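Local structure of pectate lyase (Bacillus, 3VMV) at residues F139-D148 / K171-M179; N205-A214 / D228-V239. The protein probably cleaves pectate (polygalacturonate) by lyase chemistry, as a secreted beta-helix enzyme of polysaccharide lyase family 1. All blocks are in the same frame, centred on the assembly; numbering follows the deposited sequence.

Interaction 1: F139-D148 / K171-M179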
loop_
_atom_site.group_PDB
_atom_site.type_symbol
_atom_site.label_atom_id
_atom_site.label_comp_id
_atom_site.label_asym_id
_atom_site.label_seq_id
_atom_site.Cartn_x
_atom_site.Cartn_y
_atom_site.Cartn_z
ATOM N N PHE A 139 -6.429 1.459 -6.918
ATOM C CA PHE A 139 -7.117 1.883 -5.703
ATOM C C PHE A 139 -7.572 3.297 -5.894
ATOM O O PHE A 139 -6.769 4.145 -6.321
ATOM C CB PHE A 139 -6.174 1.844 -4.500
ATOM C CG PHE A 139 -5.442 0.522 -4.329
ATOM C CD1 PHE A 139 -6.138 -0.631 -3.988
ATOM C CD2 PHE A 139 -4.063 0.461 -4.466
ATOM C CE1 PHE A 139 -5.491 -1.861 -3.826
ATOM C CE2 PHE A 139 -3.391 -0.760 -4.281
ATOM C CZ PHE A 139 -4.093 -1.923 -3.965
ATOM N N TYR A 140 -8.819 3.617 -5.546
ATOM C CA TYR A 140 -9.277 4.988 -5.776
ATOM C C TYR A 140 -10.552 5.263 -4.986
ATOM O O TYR A 140 -11.206 4.316 -4.534
ATOM C CB TYR A 140 -9.479 5.262 -7.277
ATOM C CG TYR A 140 -10.350 4.298 -8.038
ATOM C CD1 TYR A 140 -11.711 4.568 -8.252
ATOM C CD2 TYR A 140 -9.812 3.132 -8.574
ATOM C CE1 TYR A 140 -12.490 3.723 -8.999
ATOM C CE2 TYR A 140 -10.610 2.252 -9.318
ATOM C CZ TYR A 140 -11.941 2.573 -9.522
ATOM O OH TYR A 140 -12.798 1.738 -10.225
ATOM N N SER A 141 -10.903 6.534 -4.843
ATOM C CA SER A 141 -12.243 6.888 -4.343
ATOM C C SER A 141 -12.656 8.168 -5.055
ATOM O O SER A 141 -12.874 8.108 -6.270
ATOM C CB SER A 141 -12.330 6.949 -2.802
ATOM O OG SER A 141 -11.593 8.009 -2.239
ATOM N N GLU A 142 -12.744 9.311 -4.357
ATOM C CA GLU A 142 -12.936 10.579 -5.046
ATOM C C GLU A 142 -12.056 11.630 -4.386
ATOM O O GLU A 142 -11.877 11.612 -3.154
ATOM C CB GLU A 142 -14.398 11.047 -4.942
ATOM C CG GLU A 142 -15.456 10.112 -5.473
ATOM C CD GLU A 142 -15.438 9.939 -6.986
ATOM O OE1 GLU A 142 -14.884 10.800 -7.710
ATOM O OE2 GLU A 142 -16.030 8.940 -7.479
ATOM N N PHE A 143 -11.546 12.567 -5.183
ATOM C CA PHE A 143 -10.864 13.744 -4.648
ATOM C C PHE A 143 -11.098 14.890 -5.638
ATOM O O PHE A 143 -10.702 14.781 -6.799
ATOM C CB PHE A 143 -9.375 13.515 -4.482
ATOM C CG PHE A 143 -8.645 14.740 -4.050
ATOM C CD1 PHE A 143 -8.837 15.283 -2.779
ATOM C CD2 PHE A 143 -7.809 15.389 -4.936
ATOM C CE1 PHE A 143 -8.240 16.432 -2.388
ATOM C CE2 PHE A 143 -7.151 16.561 -4.536
ATOM C CZ PHE A 143 -7.386 17.086 -3.273
ATOM N N PRO A 144 -11.673 16.010 -5.174
ATOM C CA PRO A 144 -12.042 16.281 -3.780
ATOM C C PRO A 144 -13.375 15.652 -3.388
ATOM O O PRO A 144 -13.741 15.660 -2.193
ATOM C CB PRO A 144 -12.171 17.829 -3.750
ATOM C CG PRO A 144 -12.538 18.174 -5.109
ATOM C CD PRO A 144 -11.699 17.245 -5.983
ATOM N N GLY A 145 -14.106 15.135 -4.362
ATOM C CA GLY A 145 -15.420 14.577 -4.081
ATOM C C GLY A 145 -16.321 15.594 -3.395
ATOM O O GLY A 145 -16.372 16.761 -3.814
ATOM N N ASN A 146 -17.021 15.126 -2.360
ATOM C CA ASN A 146 -17.907 15.942 -1.509
ATOM C C ASN A 146 -17.193 16.851 -0.517
ATOM O O ASN A 146 -17.842 17.535 0.284
ATOM C CB ASN A 146 -18.952 15.065 -0.751
ATOM C CG ASN A 146 -18.388 14.385 0.570
ATOM O OD1 ASN A 146 -17.150 14.238 0.764
ATOM N ND2 ASN A 146 -19.330 13.928 1.463
ATOM N N GLY A 147 -15.861 16.834 -0.543
ATOM C CA GLY A 147 -15.061 17.723 0.292
ATOM C C GLY A 147 -14.712 17.206 1.685
ATOM O O GLY A 147 -14.041 17.924 2.450
ATOM N N ASP A 148 -15.201 16.012 2.041
ATOM C CA ASP A 148 -14.972 15.426 3.371
ATOM C C ASP A 148 -13.846 14.403 3.255
ATOM O O ASP A 148 -14.039 13.307 2.717
ATOM C CB ASP A 148 -16.266 14.790 3.910
ATOM C CG ASP A 148 -16.073 14.037 5.225
ATOM O OD1 ASP A 148 -14.976 14.085 5.835
ATOM O OD2 ASP A 148 -17.040 13.371 5.643
ATOM N N LYS A 171 -1.885 1.509 -9.173
ATOM C CA LYS A 171 -2.319 2.912 -9.336
ATOM C C LYS A 171 -3.097 3.292 -8.085
ATOM O O LYS A 171 -3.927 2.517 -7.618
ATOM C CB LYS A 171 -3.224 3.068 -10.539
ATOM C CG LYS A 171 -2.523 2.718 -11.871
ATOM C CD LYS A 171 -3.465 3.041 -13.047
ATOM C CE LYS A 171 -2.739 2.818 -14.388
ATOM N NZ LYS A 171 -3.639 3.223 -15.520
ATOM N N PHE A 172 -2.756 4.454 -7.514
ATOM C CA PHE A 172 -3.492 5.051 -6.391
ATOM C C PHE A 172 -3.966 6.402 -6.932
ATOM O O PHE A 172 -3.144 7.259 -7.272
ATOM C CB PHE A 172 -2.528 5.359 -5.234
ATOM C CG PHE A 172 -1.976 4.156 -4.521
ATOM C CD1 PHE A 172 -2.542 3.750 -3.305
ATOM C CD2 PHE A 172 -0.904 3.424 -5.047
ATOM C CE1 PHE A 172 -2.052 2.667 -2.594
ATOM C CE2 PHE A 172 -0.398 2.341 -4.347
ATOM C CZ PHE A 172 -0.992 1.937 -3.114
ATOM N N GLU A 173 -5.275 6.637 -7.016
ATOM C CA GLU A 173 -5.757 7.834 -7.660
ATOM C C GLU A 173 -6.985 8.344 -6.958
ATOM O O GLU A 173 -7.723 7.590 -6.335
ATOM C CB GLU A 173 -6.140 7.541 -9.106
ATOM C CG GLU A 173 -5.017 6.921 -9.944
ATOM C CD GLU A 173 -5.314 6.946 -11.451
ATOM O OE1 GLU A 173 -5.420 5.858 -12.062
ATOM O OE2 GLU A 173 -5.424 8.054 -12.047
ATOM N N ASN A 174 -7.201 9.640 -7.103
ATOM C CA ASN A 174 -8.485 10.261 -6.751
ATOM C C ASN A 174 -8.887 9.966 -5.332
ATOM O O ASN A 174 -9.915 9.300 -5.091
ATOM C CB ASN A 174 -9.597 9.828 -7.733
ATOM C CG ASN A 174 -9.193 10.030 -9.190
ATOM O OD1 ASN A 174 -8.490 10.965 -9.523
ATOM N ND2 ASN A 174 -9.681 9.152 -10.066
ATOM N N HIS A 175 -8.098 10.464 -4.397
ATOM C CA HIS A 175 -8.327 10.094 -3.004
ATOM C C HIS A 175 -7.703 11.138 -2.097
ATOM O O HIS A 175 -6.735 11.771 -2.452
ATOM C CB HIS A 175 -7.667 8.735 -2.763
ATOM C CG HIS A 175 -8.095 8.076 -1.496
ATOM N ND1 HIS A 175 -7.381 8.136 -0.322
ATOM C CD2 HIS A 175 -9.186 7.319 -1.241
ATOM C CE1 HIS A 175 -8.026 7.444 0.607
ATOM N NE2 HIS A 175 -9.138 6.971 0.078
ATOM N N TRP A 176 -8.221 11.279 -0.881
ATOM C CA TRP A 176 -7.655 12.194 0.070
ATOM C C TRP A 176 -6.490 11.564 0.870
ATOM O O TRP A 176 -5.344 11.959 0.641
ATOM C CB TRP A 176 -8.729 12.689 1.051
ATOM C CG TRP A 176 -9.745 13.656 0.487
ATOM C CD1 TRP A 176 -10.898 13.353 -0.197
ATOM C CD2 TRP A 176 -9.738 15.066 0.644
ATOM N NE1 TRP A 176 -11.589 14.510 -0.490
ATOM C CE2 TRP A 176 -10.896 15.575 0.009
ATOM C CE3 TRP A 176 -8.839 15.966 1.238
ATOM C CZ2 TRP A 176 -11.188 16.946 -0.034
ATOM C CZ3 TRP A 176 -9.135 17.326 1.207
ATOM C CH2 TRP A 176 -10.317 17.794 0.580
ATOM N N LYS A 177 -6.775 10.606 1.766
ATOM C CA LYS A 177 -5.772 10.099 2.724
ATOM C C LYS A 177 -5.174 8.790 2.212
ATOM O O LYS A 177 -5.676 7.694 2.491
ATOM C CB LYS A 177 -6.383 9.902 4.119
ATOM C CG LYS A 177 -7.130 11.120 4.652
ATOM C CD LYS A 177 -7.761 10.808 6.047
ATOM C CE LYS A 177 -8.841 9.728 5.971
ATOM N NZ LYS A 177 -9.430 9.568 7.362
ATOM N N THR A 178 -4.098 8.892 1.437
ATOM C CA THR A 178 -3.743 7.758 0.564
ATOM C C THR A 178 -3.181 6.515 1.279
ATOM O O THR A 178 -3.754 5.425 1.140
ATOM C CB THR A 178 -2.787 8.218 -0.539
ATOM O OG1 THR A 178 -3.243 9.469 -1.083
ATOM C CG2 THR A 178 -2.752 7.222 -1.709
ATOM N N MET A 179 -2.092 6.670 2.034
ATOM C CA MET A 179 -1.390 5.525 2.613
ATOM C C MET A 179 -0.806 5.864 3.954
ATOM O O MET A 179 -0.144 6.903 4.122
ATOM C CB MET A 179 -0.216 5.132 1.722
ATOM C CG MET A 179 -0.632 4.647 0.369
ATOM S SD MET A 179 0.755 4.050 -0.635
ATOM C CE MET A 179 1.845 5.475 -0.686
HETATM O O HOH W 1 -10.772 10.057 -0.061
HETATM O O HOH W 2 -12.230 7.913 -8.954
#
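Phe143 sets CG anti to its own nitrogen (chi1 175°), while Trp176 places CG anti to its carbonyl carbon (chi1 -72°), and the two side chains cross at about a right angle. The CD1 and CE1 edge of Phe143 thus stands on the indole face in an edge-to-face (T-shaped) pair, planes at 88°, with Phe143 CD1 3.5 Å from Trp176 CE2. Pro144, which follows a cis peptide bond, flanks the indole with CB and takes a hydrogen bond from it: Trp176 NE1 lies 3.0 Å from Pro144 O, which sits in the indole plane. The donor itself stands above the carbonyl plane, and Gly147 N, closing the type II' turn, reaches Pro144 O from the other face, so two bonds grip this oxygen; the NE1 bond at its edge and the Phe143 ring on its face are likely to limit rotation of the indole. The same segments carry paired parallel strands on neighbouring coils of the family's right-handed parallel beta-helix. Within the strands, Phe139 N bonds Lys171 O at 2.8 Å and Glu173 N bonds Phe139 O at 3.0 Å. On the buried face Phe139 and Phe172 lie alongside, CD2 of Phe139 3.5 Å from CE1 of Phe172, their rings oblique; Val156 touches both. Further along, Ser141 N donates to Asn174 O at 2.9 Å, and one water joins Ser141 O to Asn174 ND2, while OD1 of the same amide accepts from Asn203 ND2.

Interaction 2: N205-A214 / D228-V239. With SO4 (sulfate ion), chain C.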
loop_
_atom_site.group_PDB
_atom_site.type_symbol
_atom_site.label_atom_id
_atom_site.label_comp_id
_atom_site.label_asym_id
_atom_site.label_seq_id
_atom_site.Cartn_x
_atom_site.Cartn_y
_atom_site.Cartn_z
ATOM N N ASN A 205 -4.665 13.968 -2.116
ATOM C CA ASN A 205 -4.389 15.113 -1.251
ATOM C C ASN A 205 -3.113 14.965 -0.413
ATOM O O ASN A 205 -2.275 15.870 -0.342
ATOM C CB ASN A 205 -5.579 15.405 -0.328
ATOM C CG ASN A 205 -5.420 16.732 0.399
ATOM O OD1 ASN A 205 -5.400 16.788 1.646
ATOM N ND2 ASN A 205 -5.277 17.771 -0.351
ATOM N N SER A 206 -2.999 13.839 0.269
ATOM C CA SER A 206 -1.905 13.671 1.263
ATOM C C SER A 206 -1.617 12.221 1.567
ATOM O O SER A 206 -2.254 11.327 1.028
ATOM C CB SER A 206 -2.244 14.389 2.582
ATOM O OG SER A 206 -3.271 13.685 3.272
ATOM N N ARG A 207 -0.622 12.004 2.425
ATOM C CA ARG A 207 -0.227 10.674 2.911
ATOM C C ARG A 207 0.273 9.788 1.793
ATOM O O ARG A 207 -0.358 8.775 1.450
ATOM C CB ARG A 207 -1.358 9.938 3.628
ATOM C CG ARG A 207 -1.980 10.657 4.824
ATOM C CD ARG A 207 -2.802 9.601 5.557
ATOM N NE ARG A 207 -3.475 10.156 6.743
ATOM C CZ ARG A 207 -4.369 9.468 7.456
ATOM N NH1 ARG A 207 -4.747 8.254 7.076
ATOM N NH2 ARG A 207 -4.921 10.044 8.533
ATOM N N VAL A 208 1.403 10.167 1.203
ATOM C CA VAL A 208 1.949 9.386 0.078
ATOM C C VAL A 208 3.385 8.899 0.278
ATOM O O VAL A 208 4.283 9.202 -0.537
ATOM C CB VAL A 208 1.789 10.137 -1.281
ATOM C CG1 VAL A 208 1.789 9.152 -2.436
ATOM C CG2 VAL A 208 0.473 10.925 -1.303
ATOM N N PRO A 209 3.633 8.117 1.350
ATOM C CA PRO A 209 2.772 7.742 2.482
ATOM C C PRO A 209 2.992 8.699 3.674
ATOM O O PRO A 209 3.965 9.485 3.703
ATOM C CB PRO A 209 3.296 6.347 2.869
ATOM C CG PRO A 209 4.652 6.172 2.098
ATOM C CD PRO A 209 4.956 7.496 1.469
ATOM N N LEU A 210 2.119 8.582 4.675
ATOM C CA LEU A 210 2.381 9.069 6.026
ATOM C C LEU A 210 3.194 7.965 6.703
ATOM O O LEU A 210 2.702 6.841 6.834
ATOM C CB LEU A 210 1.064 9.322 6.781
ATOM C CG LEU A 210 1.146 10.010 8.139
ATOM C CD1 LEU A 210 -0.280 10.321 8.605
ATOM C CD2 LEU A 210 1.892 9.167 9.217
ATOM N N ILE A 211 4.462 8.255 7.030
ATOM C CA ILE A 211 5.327 7.215 7.587
ATOM C C ILE A 211 5.711 7.584 8.996
ATOM O O ILE A 211 6.366 8.598 9.209
ATOM C CB ILE A 211 6.634 7.012 6.746
ATOM C CG1 ILE A 211 6.317 6.798 5.270
ATOM C CG2 ILE A 211 7.444 5.803 7.286
ATOM C CD1 ILE A 211 7.560 6.916 4.394
ATOM N N ARG A 212 5.358 6.727 9.960
ATOM C CA ARG A 212 5.854 6.833 11.329
ATOM C C ARG A 212 6.856 5.725 11.607
ATOM O O ARG A 212 6.533 4.561 11.383
ATOM C CB ARG A 212 4.735 6.738 12.377
ATOM C CG ARG A 212 3.782 7.920 12.388
ATOM C CD ARG A 212 2.649 7.577 13.361
ATOM N NE ARG A 212 1.763 8.705 13.684
ATOM C CZ ARG A 212 0.576 8.894 13.099
ATOM N NH1 ARG A 212 0.141 8.076 12.137
ATOM N NH2 ARG A 212 -0.167 9.926 13.480
ATOM N N TYR A 213 8.049 6.092 12.102
ATOM C CA TYR A 213 9.080 5.136 12.618
ATOM C C TYR A 213 9.770 4.234 11.611
ATOM O O TYR A 213 10.973 3.928 11.769
ATOM C CB TYR A 213 8.541 4.182 13.740
ATOM C CG TYR A 213 7.870 4.892 14.890
ATOM C CD1 TYR A 213 8.629 5.566 15.857
ATOM C CD2 TYR A 213 6.489 4.927 14.979
ATOM C CE1 TYR A 213 8.011 6.263 16.912
ATOM C CE2 TYR A 213 5.872 5.610 16.023
ATOM C CZ TYR A 213 6.644 6.268 16.975
ATOM O OH TYR A 213 6.042 6.956 17.993
ATOM N N ALA A 214 9.013 3.781 10.609
ATOM C CA ALA A 214 9.490 2.698 9.722
ATOM C C ALA A 214 10.640 3.083 8.786
ATOM O O ALA A 214 10.776 4.248 8.420
ATOM C CB ALA A 214 8.351 2.208 8.890
ATOM N N ASP A 228 -1.705 18.521 -1.431
ATOM C CA ASP A 228 -1.138 19.091 -0.215
ATOM C C ASP A 228 0.320 18.664 0.005
ATOM O O ASP A 228 1.232 19.496 -0.108
ATOM C CB ASP A 228 -2.039 18.813 0.990
ATOM C CG ASP A 228 -1.896 19.885 2.065
ATOM O OD1 ASP A 228 -2.113 21.083 1.778
ATOM O OD2 ASP A 228 -1.568 19.529 3.204
ATOM N N THR A 229 0.547 17.403 0.354
ATOM C CA THR A 229 1.912 16.882 0.519
ATOM C C THR A 229 1.968 15.421 0.078
ATOM O O THR A 229 0.953 14.716 0.034
ATOM C CB THR A 229 2.376 16.922 1.983
ATOM O OG1 THR A 229 1.488 16.166 2.788
ATOM C CG2 THR A 229 2.381 18.393 2.524
ATOM N N ALA A 230 3.185 14.935 -0.187
ATOM C CA ALA A 230 3.335 13.527 -0.533
ATOM C C ALA A 230 3.976 12.719 0.575
ATOM O O ALA A 230 3.290 12.297 1.510
ATOM C CB ALA A 230 4.143 13.388 -1.863
ATOM N N ILE A 231 5.279 12.523 0.530
ATOM C CA ILE A 231 5.948 11.681 1.564
ATOM C C ILE A 231 6.131 12.443 2.880
ATOM O O ILE A 231 6.757 13.508 2.900
ATOM C CB ILE A 231 7.322 11.266 1.050
ATOM C CG1 ILE A 231 7.212 10.543 -0.289
ATOM C CG2 ILE A 231 8.035 10.361 2.094
ATOM C CD1 ILE A 231 8.553 10.400 -0.999
ATOM N N ASN A 232 5.544 11.917 3.970
ATOM C CA ASN A 232 5.591 12.590 5.245
ATOM C C ASN A 232 6.317 11.667 6.196
ATOM O O ASN A 232 5.765 10.670 6.605
ATOM C CB ASN A 232 4.170 12.857 5.731
ATOM C CG ASN A 232 4.139 13.669 7.029
ATOM O OD1 ASN A 232 5.178 14.080 7.553
ATOM N ND2 ASN A 232 2.916 13.947 7.536
ATOM N N SER A 233 7.563 12.021 6.535
ATOM C CA SER A 233 8.398 11.169 7.354
ATOM C C SER A 233 8.458 11.692 8.777
ATOM O O SER A 233 8.931 12.822 9.009
ATOM C CB SER A 233 9.809 11.115 6.733
ATOM O OG SER A 233 10.638 10.178 7.405
ATOM N N ARG A 234 7.989 10.859 9.720
ATOM C CA ARG A 234 7.731 11.272 11.097
ATOM C C ARG A 234 8.412 10.361 12.097
ATOM O O ARG A 234 8.590 9.168 11.828
ATOM C CB ARG A 234 6.199 11.231 11.352
ATOM C CG ARG A 234 5.471 12.379 10.629
ATOM C CD ARG A 234 4.022 12.077 10.317
ATOM N NE ARG A 234 3.181 12.238 11.501
ATOM C CZ ARG A 234 1.921 12.641 11.442
ATOM N NH1 ARG A 234 1.237 12.756 12.573
ATOM N NH2 ARG A 234 1.350 12.953 10.262
ATOM N N VAL A 235 8.709 10.915 13.279
ATOM C CA VAL A 235 9.205 10.154 14.456
ATOM C C VAL A 235 10.216 9.084 14.098
ATOM O O VAL A 235 10.060 7.890 14.387
ATOM C CB VAL A 235 8.093 9.560 15.393
ATOM C CG1 VAL A 235 7.470 10.677 16.223
ATOM C CG2 VAL A 235 7.030 8.796 14.648
ATOM N N GLY A 236 11.284 9.542 13.452
ATOM C CA GLY A 236 12.428 8.667 13.241
ATOM C C GLY A 236 12.305 7.701 12.073
ATOM O O GLY A 236 13.190 6.857 11.896
ATOM N N ALA A 237 11.242 7.815 11.283
ATOM C CA ALA A 237 11.190 7.075 10.015
ATOM C C ALA A 237 12.425 7.383 9.181
ATOM O O ALA A 237 12.995 8.441 9.297
ATOM C CB ALA A 237 9.961 7.465 9.213
ATOM N N ARG A 238 12.856 6.420 8.363
ATOM C CA ARG A 238 13.927 6.680 7.383
ATOM C C ARG A 238 13.436 6.251 6.028
ATOM O O ARG A 238 13.097 5.059 5.855
ATOM C CB ARG A 238 15.177 5.867 7.722
ATOM C CG ARG A 238 15.763 6.314 9.067
ATOM C CD ARG A 238 17.093 5.640 9.358
ATOM N NE ARG A 238 16.956 4.186 9.354
ATOM C CZ ARG A 238 17.984 3.387 9.622
ATOM N NH1 ARG A 238 17.852 2.089 9.599
ATOM N NH2 ARG A 238 19.178 3.921 9.863
ATOM N N VAL A 239 13.348 7.197 5.086
ATOM C CA VAL A 239 12.837 6.837 3.755
ATOM C C VAL A 239 13.867 7.144 2.681
ATOM O O VAL A 239 14.349 8.288 2.597
ATOM C CB VAL A 239 11.452 7.495 3.449
ATOM C CG1 VAL A 239 11.500 8.970 3.500
ATOM C CG2 VAL A 239 10.934 7.045 2.075
HETATM S S SO4 C . -2.319 13.196 10.892
HETATM O O1 SO4 C . -1.588 12.882 12.144
HETATM O O2 SO4 C . -3.033 11.995 10.450
HETATM O O3 SO4 C . -3.251 14.296 11.141
HETATM O O4 SO4 C . -1.377 13.577 9.824
HETATM O O HOH W 3 1.604 13.523 3.383
HETATM O O HOH W 4 0.620 11.959 15.467
#
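Asn205 O receives both Asp228 N and Thr229 N, the first of the backbone hydrogen bonds that run along the two segments. Val208 N donates to Ala230 O. Further on, Asn232 N donates to Pro209 O, Ile211 N to Asn232 O at 2.8 Å (168° at the hydrogen), and Arg234 N to Ile211 O. Arg234 O is held from opposite faces by Tyr213 N and by Ala237 N of its own type I' turn. Such alternating bonds between strands 210-212 and 231-234, nearly aligned at 16°, are the parallel pairing by which successive coils of a pectate lyase beta-helix stack.

Apolar contacts follow the same stacking. Ile211 turns inward, its CG2 3.6 Å from Ala237 CB and its CD1 against Val239 CB, with Val216 and Met218 nearby. At the turn, Val235 lays CG2 over the centre of the Tyr213 ring, 3.5 Å from the centroid, a CH-pi contact; with Val235 CG1 anti to the carbonyl carbon (chi1 -75°), CG2 is left between nitrogen and carbonyl carbon, where it faces the ring. A serine in place of Tyr213 would probably leave the Val235 methyl without its aromatic platform and the turn less well covered.

Charged contacts gather on the face of Leu210, Asn232, Arg212 and Arg234. A sulfate, probably from the crystallisation liquor, accepts from Arg234 NH2 through O4 at 2.8 Å, in the guanidinium plane, and from Arg234 NH1 through O1 at 2.9 Å; Arg207 NH2 adds a weak bond. Arg212 runs beside Arg234, with Arg212 NH2 3.3 Å from Arg234 NH1, a closeness the anion is likely to ease. Asp185 pairs with Arg212 NE.

Interaction 1 and interaction 2 follow one another along the chain, the first closing before the second opens, and their centres lie about 17 Å apart. Both belong to the same parallel beta-helix, in which strand 177-181, entered at the end of interaction 1, runs beside strand 210-212 of interaction 2. The two meet directly there: Met179 N and Met179 O probably bond to Arg207 O and Leu210 N, and the Phe143 ring rests against Asn205. Each contact joins stretches of successive coils, so the pair illustrates how a solenoid grows by repeating one parallel pairing while the loops and corners vary.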